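Local structure of probable aquaporin AqpM (Archaeoglobus fulgidus, 3NE2) at residues Ala137-Glu151 with Ile216-Gly228. The protein probably forms a channel in the archaeal membrane through which water moves in either direction, driven by osmosis. Numbering follows the deposited sequence.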
ATOM      1  N   ALA C 137      24.139   6.193   1.823  1.00144.95           N
ATOM      2  CA  ALA C 137      25.152   7.052   2.413  1.00153.38           C
ATOM      3  C   ALA C 137      24.406   8.178   3.102  1.00155.10           C
ATOM      4  O   ALA C 137      23.237   8.424   2.758  1.00150.39           O
ATOM      5  CB  ALA C 137      26.108   7.586   1.360  1.00158.12           C
ATOM      6  N   PRO C 138      25.056   8.849   4.079  1.00162.16           N
ATOM      7  CA  PRO C 138      24.400   9.900   4.868  1.00164.77           C
ATOM      8  C   PRO C 138      23.861  11.013   3.999  1.00165.13           C
ATOM      9  O   PRO C 138      24.346  11.204   2.886  1.00166.10           O
ATOM     10  CB  PRO C 138      25.522  10.443   5.742  1.00174.10           C
ATOM     11  CG  PRO C 138      26.498   9.345   5.828  1.00174.71           C
ATOM     12  CD  PRO C 138      26.440   8.624   4.522  1.00168.72           C
ATOM     13  N   PHE C 139      22.859  11.732   4.489  1.00164.84           N
ATOM     14  CA  PHE C 139      22.272  12.814   3.702  1.00165.49           C
ATOM     15  C   PHE C 139      22.761  14.163   4.178  1.00174.59           C
ATOM     16  O   PHE C 139      23.327  14.269   5.266  1.00180.15           O
ATOM     17  CB  PHE C 139      20.745  12.742   3.713  1.00159.14           C
ATOM     18  CG  PHE C 139      20.190  11.793   2.683  1.00151.30           C
ATOM     19  CD1 PHE C 139      20.439  10.427   2.778  1.00147.02           C
ATOM     20  CD2 PHE C 139      19.449  12.264   1.612  1.00148.81           C
ATOM     21  CE1 PHE C 139      19.955   9.553   1.836  1.00140.53           C
ATOM     22  CE2 PHE C 139      18.953  11.391   0.664  1.00142.21           C
ATOM     23  CZ  PHE C 139      19.204  10.031   0.778  1.00138.23           C
ATOM     24  N   PRO C 140      22.589  15.192   3.343  1.00176.87           N
ATOM     25  CA  PRO C 140      23.051  16.552   3.670  1.00186.19           C
ATOM     26  C   PRO C 140      22.708  17.031   5.094  1.00190.42           C
ATOM     27  O   PRO C 140      21.529  17.114   5.461  1.00186.65           O
ATOM     28  CB  PRO C 140      22.346  17.412   2.622  1.00184.97           C
ATOM     29  CG  PRO C 140      22.083  16.473   1.453  1.00177.05           C
ATOM     30  CD  PRO C 140      22.251  15.053   1.917  1.00171.84           C
ATOM     31  N   GLY C 141      23.748  17.320   5.879  1.00198.65           N
ATOM     32  CA  GLY C 141      23.602  17.724   7.277  1.00203.84           C
ATOM     33  C   GLY C 141      23.479  16.559   8.260  1.00200.04           C
ATOM     34  O   GLY C 141      22.968  16.747   9.366  1.00202.10           O
ATOM     35  N   ILE C 142      23.944  15.366   7.870  1.00194.94           N
ATOM     36  CA  ILE C 142      23.886  14.178   8.733  1.00191.18           C
ATOM     37  C   ILE C 142      25.281  13.593   8.948  1.00195.66           C
ATOM     38  O   ILE C 142      25.894  13.081   8.011  1.00193.79           O
ATOM     39  CB  ILE C 142      22.962  13.080   8.140  1.00180.26           C
ATOM     40  CG1 ILE C 142      21.513  13.563   8.090  1.00176.17           C
ATOM     41  CG2 ILE C 142      23.043  11.791   8.965  1.00176.78           C
ATOM     42  CD1 ILE C 142      20.860  13.649   9.454  1.00177.59           C
ATOM     43  N   GLY C 143      25.772  13.673  10.183  1.00202.04           N
ATOM     44  CA  GLY C 143      27.094  13.146  10.541  1.00207.44           C
ATOM     45  C   GLY C 143      27.121  11.630  10.678  1.00200.76           C
ATOM     46  O   GLY C 143      26.081  10.987  10.615  1.00192.40           O
ATOM     47  N   TYR C 144      28.313  11.060  10.858  1.00205.09           N
ATOM     48  CA  TYR C 144      28.477   9.615  11.057  1.00199.97           C
ATOM     49  C   TYR C 144      27.866   9.172  12.374  1.00198.54           C
ATOM     50  O   TYR C 144      27.326   8.081  12.471  1.00191.25           O
ATOM     51  CB  TYR C 144      29.950   9.184  11.008  1.00206.23           C
ATOM     52  CG  TYR C 144      30.844   9.734  12.135  1.00218.18           C
ATOM     53  CD1 TYR C 144      31.096   8.986  13.290  1.00219.84           C
ATOM     54  CD2 TYR C 144      31.463  11.006  12.028  1.00228.39           C
ATOM     55  CE1 TYR C 144      31.921   9.491  14.314  1.00230.72           C
ATOM     56  CE2 TYR C 144      32.282  11.511  13.039  1.00238.91           C
ATOM     57  CZ  TYR C 144      32.510  10.757  14.175  1.00240.54           C
ATOM     58  OH  TYR C 144      33.323  11.275  15.162  1.00251.68           O
ATOM     59  N   GLY C 145      27.964  10.017  13.391  1.00206.13           N
ATOM     60  CA  GLY C 145      27.386   9.728  14.694  1.00205.90           C
ATOM     61  C   GLY C 145      25.910   9.446  14.599  1.00196.56           C
ATOM     62  O   GLY C 145      25.441   8.424  15.086  1.00191.35           O
ATOM     63  N   GLN C 146      25.187  10.351  13.946  1.00194.90           N
ATOM     64  CA  GLN C 146      23.736  10.223  13.785  1.00186.88           C
ATOM     65  C   GLN C 146      23.378   9.140  12.763  1.00177.14           C
ATOM     66  O   GLN C 146      22.358   8.484  12.898  1.00170.41           O
ATOM     67  CB  GLN C 146      23.113  11.549  13.340  1.00188.84           C
ATOM     68  CG  GLN C 146      23.573  12.804  14.093  1.00199.52           C
ATOM     69  CD  GLN C 146      23.237  14.075  13.327  1.00202.09           C
ATOM     70  OE1 GLN C 146      24.074  14.609  12.603  1.00206.65           O
ATOM     71  NE2 GLN C 146      22.001  14.544  13.460  1.00199.42           N
ATOM     72  N   ALA C 147      24.221   8.959  11.750  1.00177.06           N
ATOM     73  CA  ALA C 147      23.972   7.988  10.682  1.00168.91           C
ATOM     74  C   ALA C 147      23.937   6.547  11.190  1.00164.57           C
ATOM     75  O   ALA C 147      23.110   5.747  10.739  1.00156.94           O
ATOM     76  CB  ALA C 147      25.002   8.121   9.581  1.00171.20           C
ATOM     77  N   ILE C 148      24.829   6.197  12.116  1.00169.75           N
ATOM     78  CA  ILE C 148      24.774   4.863  12.721  1.00166.06           C
ATOM     79  C   ILE C 148      23.587   4.745  13.686  1.00162.96           C
ATOM     80  O   ILE C 148      22.977   3.689  13.773  1.00156.76           O
ATOM     81  CB  ILE C 148      26.107   4.419  13.436  1.00172.69           C
ATOM     82  CG1 ILE C 148      26.543   5.408  14.515  1.00181.94           C
ATOM     83  CG2 ILE C 148      27.226   4.228  12.427  1.00174.41           C
ATOM     84  CD1 ILE C 148      27.057   4.735  15.748  1.00185.99           C
ATOM     85  N   LEU C 149      23.257   5.819  14.402  1.00167.69           N
ATOM     86  CA  LEU C 149      22.160   5.772  15.371  1.00165.78           C
ATOM     87  C   LEU C 149      20.830   5.595  14.666  1.00158.03           C
ATOM     88  O   LEU C 149      20.002   4.804  15.119  1.00153.77           O
ATOM     89  CB  LEU C 149      22.107   7.021  16.259  1.00173.26           C
ATOM     90  CG  LEU C 149      20.966   7.015  17.289  1.00171.25           C
ATOM     91  CD1 LEU C 149      21.167   5.927  18.286  1.00170.03           C
ATOM     92  CD2 LEU C 149      20.847   8.335  17.998  1.00178.40           C
ATOM     93  N   THR C 150      20.619   6.309  13.562  1.00156.82           N
ATOM     94  CA  THR C 150      19.359   6.156  12.808  1.00149.85           C
ATOM     95  C   THR C 150      19.284   4.772  12.135  1.00142.92           C
ATOM     96  O   THR C 150      18.202   4.199  11.989  1.00137.30           O
ATOM     97  CB  THR C 150      19.146   7.230  11.724  1.00150.05           C
ATOM     98  OG1 THR C 150      19.850   6.856  10.540  1.00148.40           O
ATOM     99  CG2 THR C 150      19.613   8.582  12.190  1.00158.16           C
ATOM    100  N   GLU C 151      20.438   4.252  11.722  1.00144.10           N
ATOM    101  CA  GLU C 151      20.518   2.893  11.183  1.00138.56           C
ATOM    102  C   GLU C 151      20.329   1.810  12.260  1.00136.98           C
ATOM    103  O   GLU C 151      19.846   0.721  11.957  1.00131.76           O
ATOM    104  CB  GLU C 151      21.849   2.681  10.448  1.00141.13           C
ATOM    105  CG  GLU C 151      21.864   3.228   9.022  1.00140.29           C
ATOM    106  CD  GLU C 151      21.115   2.347   8.021  1.00133.34           C
ATOM    107  OE1 GLU C 151      20.491   2.913   7.097  1.00132.21           O
ATOM    108  OE2 GLU C 151      21.144   1.103   8.145  1.00129.16           O
ATOM    109  N   ILE C 216      33.108   5.013  -8.805  1.00182.33           N
ATOM    110  CA  ILE C 216      32.564   5.765  -7.660  1.00181.19           C
ATOM    111  C   ILE C 216      32.805   5.031  -6.316  1.00180.90           C
ATOM    112  O   ILE C 216      31.986   4.222  -5.854  1.00173.92           O
ATOM    113  CB  ILE C 216      31.052   6.101  -7.863  1.00173.07           C
ATOM    114  CG1 ILE C 216      30.782   6.573  -9.295  1.00172.47           C
ATOM    115  CG2 ILE C 216      30.600   7.197  -6.900  1.00173.67           C
ATOM    116  CD1 ILE C 216      29.298   6.636  -9.647  1.00164.19           C
ATOM    117  N   ASN C 217      33.945   5.353  -5.707  1.00189.08           N
ATOM    118  CA  ASN C 217      34.398   4.775  -4.453  1.00190.80           C
ATOM    119  C   ASN C 217      33.684   5.398  -3.237  1.00188.77           C
ATOM    120  O   ASN C 217      33.784   6.608  -3.021  1.00193.19           O
ATOM    121  CB  ASN C 217      35.910   5.009  -4.381  1.00201.70           C
ATOM    122  CG  ASN C 217      36.534   4.485  -3.114  1.00205.84           C
ATOM    123  OD1 ASN C 217      36.159   3.427  -2.619  1.00200.86           O
ATOM    124  ND2 ASN C 217      37.521   5.216  -2.594  1.00216.37           N
ATOM    125  N   LEU C 218      32.977   4.576  -2.447  1.00182.50           N
ATOM    126  CA  LEU C 218      32.215   5.053  -1.269  1.00180.53           C
ATOM    127  C   LEU C 218      32.438   4.262   0.042  1.00180.86           C
ATOM    128  O   LEU C 218      31.697   4.430   1.014  1.00177.98           O
ATOM    129  CB  LEU C 218      30.712   5.034  -1.561  1.00171.42           C
ATOM    130  CG  LEU C 218      30.144   6.012  -2.585  1.00170.47           C
ATOM    131  CD1 LEU C 218      29.572   5.222  -3.759  1.00164.42           C
ATOM    132  CD2 LEU C 218      29.065   6.883  -1.952  1.00167.80           C
ATOM    133  N   TRP C 219      33.465   3.429   0.089  1.00184.88           N
ATOM    134  CA  TRP C 219      33.672   2.542   1.238  1.00184.86           C
ATOM    135  C   TRP C 219      33.944   3.270   2.562  1.00190.60           C
ATOM    136  O   TRP C 219      33.882   2.652   3.630  1.00189.95           O
ATOM    137  CB  TRP C 219      34.802   1.554   0.942  1.00188.98           C
ATOM    138  CG  TRP C 219      34.562   0.786  -0.308  1.00184.14           C
ATOM    139  CD1 TRP C 219      35.081   1.043  -1.534  1.00187.67           C
ATOM    140  CD2 TRP C 219      33.706  -0.352  -0.465  1.00175.12           C
ATOM    141  NE1 TRP C 219      34.618   0.136  -2.449  1.00181.63           N
ATOM    142  CE2 TRP C 219      33.769  -0.735  -1.817  1.00173.74           C
ATOM    143  CE3 TRP C 219      32.901  -1.093   0.414  1.00168.79           C
ATOM    144  CZ2 TRP C 219      33.062  -1.828  -2.317  1.00166.45           C
ATOM    145  CZ3 TRP C 219      32.195  -2.181  -0.082  1.00161.93           C
ATOM    146  CH2 TRP C 219      32.283  -2.538  -1.436  1.00160.99           C
ATOM    147  N   GLN C 220      34.243   4.572   2.490  1.00196.55           N
ATOM    148  CA  GLN C 220      34.364   5.433   3.673  1.00202.14           C
ATOM    149  C   GLN C 220      33.143   5.301   4.593  1.00195.14           C
ATOM    150  O   GLN C 220      33.258   5.394   5.819  1.00198.18           O
ATOM    151  CB  GLN C 220      34.497   6.903   3.268  1.00207.99           C
ATOM    152  CG  GLN C 220      35.643   7.228   2.307  1.00216.50           C
ATOM    153  CD  GLN C 220      35.339   6.875   0.851  1.00211.78           C
ATOM    154  OE1 GLN C 220      34.190   6.929   0.408  1.00203.50           O
ATOM    155  NE2 GLN C 220      36.378   6.513   0.104  1.00217.36           N
ATOM    156  N   TYR C 221      31.978   5.086   3.983  1.00186.03           N
ATOM    157  CA  TYR C 221      30.709   5.053   4.704  1.00179.50           C
ATOM    158  C   TYR C 221      30.251   3.658   5.110  1.00172.78           C
ATOM    159  O   TYR C 221      29.277   3.527   5.843  1.00168.34           O
ATOM    160  CB  TYR C 221      29.631   5.720   3.856  1.00174.24           C
ATOM    161  CG  TYR C 221      29.973   7.149   3.424  1.00180.75           C
ATOM    162  CD1 TYR C 221      29.942   8.212   4.335  1.00186.03           C
ATOM    163  CD2 TYR C 221      30.319   7.440   2.102  1.00181.69           C
ATOM    164  CE1 TYR C 221      30.238   9.515   3.939  1.00191.92           C
ATOM    165  CE2 TYR C 221      30.625   8.743   1.702  1.00187.87           C
ATOM    166  CZ  TYR C 221      30.578   9.769   2.622  1.00192.98           C
ATOM    167  OH  TYR C 221      30.869  11.040   2.211  1.00198.99           O
ATOM    168  N   PHE C 222      30.958   2.624   4.665  1.00172.71           N
ATOM    169  CA  PHE C 222      30.553   1.226   4.926  1.00166.51           C
ATOM    170  C   PHE C 222      30.372   0.861   6.412  1.00166.66           C
ATOM    171  O   PHE C 222      29.404   0.187   6.757  1.00159.93           O
ATOM    172  CB  PHE C 222      31.542   0.253   4.263  1.00168.49           C
ATOM    173  CG  PHE C 222      30.993  -1.130   4.038  1.00161.42           C
ATOM    174  CD1 PHE C 222      29.811  -1.319   3.329  1.00153.89           C
ATOM    175  CD2 PHE C 222      31.686  -2.246   4.498  1.00163.40           C
ATOM    176  CE1 PHE C 222      29.308  -2.596   3.109  1.00148.03           C
ATOM    177  CE2 PHE C 222      31.192  -3.521   4.279  1.00157.55           C
ATOM    178  CZ  PHE C 222      29.996  -3.698   3.582  1.00149.79           C
ATOM    179  N   PRO C 223      31.309   1.279   7.292  1.00174.82           N
ATOM    180  CA  PRO C 223      31.103   0.997   8.718  1.00175.45           C
ATOM    181  C   PRO C 223      29.740   1.425   9.279  1.00170.27           C
ATOM    182  O   PRO C 223      29.200   0.745  10.144  1.00166.94           O
ATOM    183  CB  PRO C 223      32.239   1.775   9.406  1.00185.99           C
ATOM    184  CG  PRO C 223      33.102   2.336   8.304  1.00190.86           C
ATOM    185  CD  PRO C 223      32.703   1.690   7.032  1.00183.88           C
ATOM    186  N   ILE C 224      29.191   2.533   8.790  1.00169.91           N
ATOM    187  CA  ILE C 224      27.877   2.997   9.233  1.00165.72           C
ATOM    188  C   ILE C 224      26.807   1.943   8.987  1.00156.58           C
ATOM    189  O   ILE C 224      25.821   1.868   9.722  1.00153.24           O
ATOM    190  CB  ILE C 224      27.466   4.308   8.518  1.00166.72           C
ATOM    191  CG1 ILE C 224      28.183   5.498   9.146  1.00176.73           C
ATOM    192  CG2 ILE C 224      25.957   4.538   8.590  1.00160.06           C
ATOM    193  CD1 ILE C 224      28.356   6.662   8.194  1.00180.14           C
ATOM    194  N   TYR C 225      27.007   1.131   7.953  1.00153.13           N
ATOM    195  CA  TYR C 225      26.026   0.130   7.538  1.00144.81           C
ATOM    196  C   TYR C 225      26.361  -1.302   7.998  1.00143.19           C
ATOM    197  O   TYR C 225      25.640  -2.261   7.685  1.00137.08           O
ATOM    198  CB  TYR C 225      25.858   0.241   6.028  1.00141.80           C
ATOM    199  CG  TYR C 225      25.438   1.630   5.684  1.00143.27           C
ATOM    200  CD1 TYR C 225      24.176   2.081   6.038  1.00140.17           C
ATOM    201  CD2 TYR C 225      26.313   2.518   5.068  1.00148.56           C
ATOM    202  CE1 TYR C 225      23.766   3.374   5.752  1.00142.04           C
ATOM    203  CE2 TYR C 225      25.917   3.831   4.770  1.00150.74           C
ATOM    204  CZ  TYR C 225      24.638   4.254   5.114  1.00147.24           C
ATOM    205  OH  TYR C 225      24.225   5.544   4.823  1.00148.73           O
ATOM    206  N   VAL C 226      27.440  -1.429   8.757  1.00149.08           N
ATOM    207  CA  VAL C 226      27.778  -2.671   9.424  1.00148.42           C
ATOM    208  C   VAL C 226      27.490  -2.494  10.906  1.00150.19           C
ATOM    209  O   VAL C 226      26.708  -3.223  11.471  1.00145.59           O
ATOM    210  CB  VAL C 226      29.246  -3.036   9.195  1.00154.54           C
ATOM    211  CG1 VAL C 226      29.567  -4.369   9.829  1.00153.82           C
ATOM    212  CG2 VAL C 226      29.547  -3.070   7.701  1.00153.31           C
ATOM    213  N   ILE C 227      28.110  -1.501  11.527  1.00157.36           N
ATOM    214  CA  ILE C 227      27.927  -1.233  12.960  1.00160.54           C
ATOM    215  C   ILE C 227      26.456  -0.964  13.291  1.00155.03           C
ATOM    216  O   ILE C 227      25.866  -1.612  14.152  1.00152.48           O
ATOM    217  CB  ILE C 227      28.789  -0.023  13.412  1.00169.71           C
ATOM    218  CG1 ILE C 227      30.273  -0.381  13.358  1.00176.42           C
ATOM    219  CG2 ILE C 227      28.417   0.421  14.820  1.00172.81           C
ATOM    220  CD1 ILE C 227      31.183   0.811  13.429  1.00185.50           C
ATOM    221  N   GLY C 228      25.879  -0.002  12.585  1.00153.61           N
ATOM    222  CA  GLY C 228      24.517   0.464  12.845  1.00149.54           C
ATOM    223  C   GLY C 228      23.454  -0.614  12.887  1.00141.76           C
ATOM    224  O   GLY C 228      22.779  -0.761  13.896  1.00140.83           O
TER
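Leu218 and Tyr221 meet the loop that runs into helix 144-167. The methyl of Ala137 and the Pro138 pyrrolidine approach the Tyr221 ring obliquely, Pro138 CD lying 3.5 Å from Tyr221 CD1. Ile224 buries more surface here than any other residue, touching both loop and helix. Its CD1 contacts Pro138 CG, Ala147 CB (3.9 Å) and, more loosely, Tyr144 CB. With CG1 beside the backbone N and anti to the carbonyl carbon (chi1 -78°), CG2 rests against Ala147, whereas CG1 meets Ile148 CG2 at 3.6 Å, those two side chains crossing nearly at right angles. Ile224 CG2 also sits over the centre of the Tyr225 ring. The bent Glu151 chain lies against CD1 and CE1 of that ring, OE1 near its plane and 3.6 Å from Tyr225 CE1, the carboxylate turned 76° from it. The Tyr225 hydroxyl sits beside Ala137 N without a hydrogen bond. Gly228, lacking a side chain, brings its CA 4.4 Å from Ile148 CA; the short helical segments approach to 8.3 Å between axes, at 50°. No hydrogen bond joins the segments. Instead Glu151 OE1 is hydrogen-bonded to Thr195 OG1 and Ser198 N, OE2 to Leu199 N, and Tyr225 OH to Thr195 O. Apolar packing thus brings two transmembrane helices together, while the carboxylate's bonds are consistent with holding the chain just before Asn200 of the second NPA motif, as in other aquaporins.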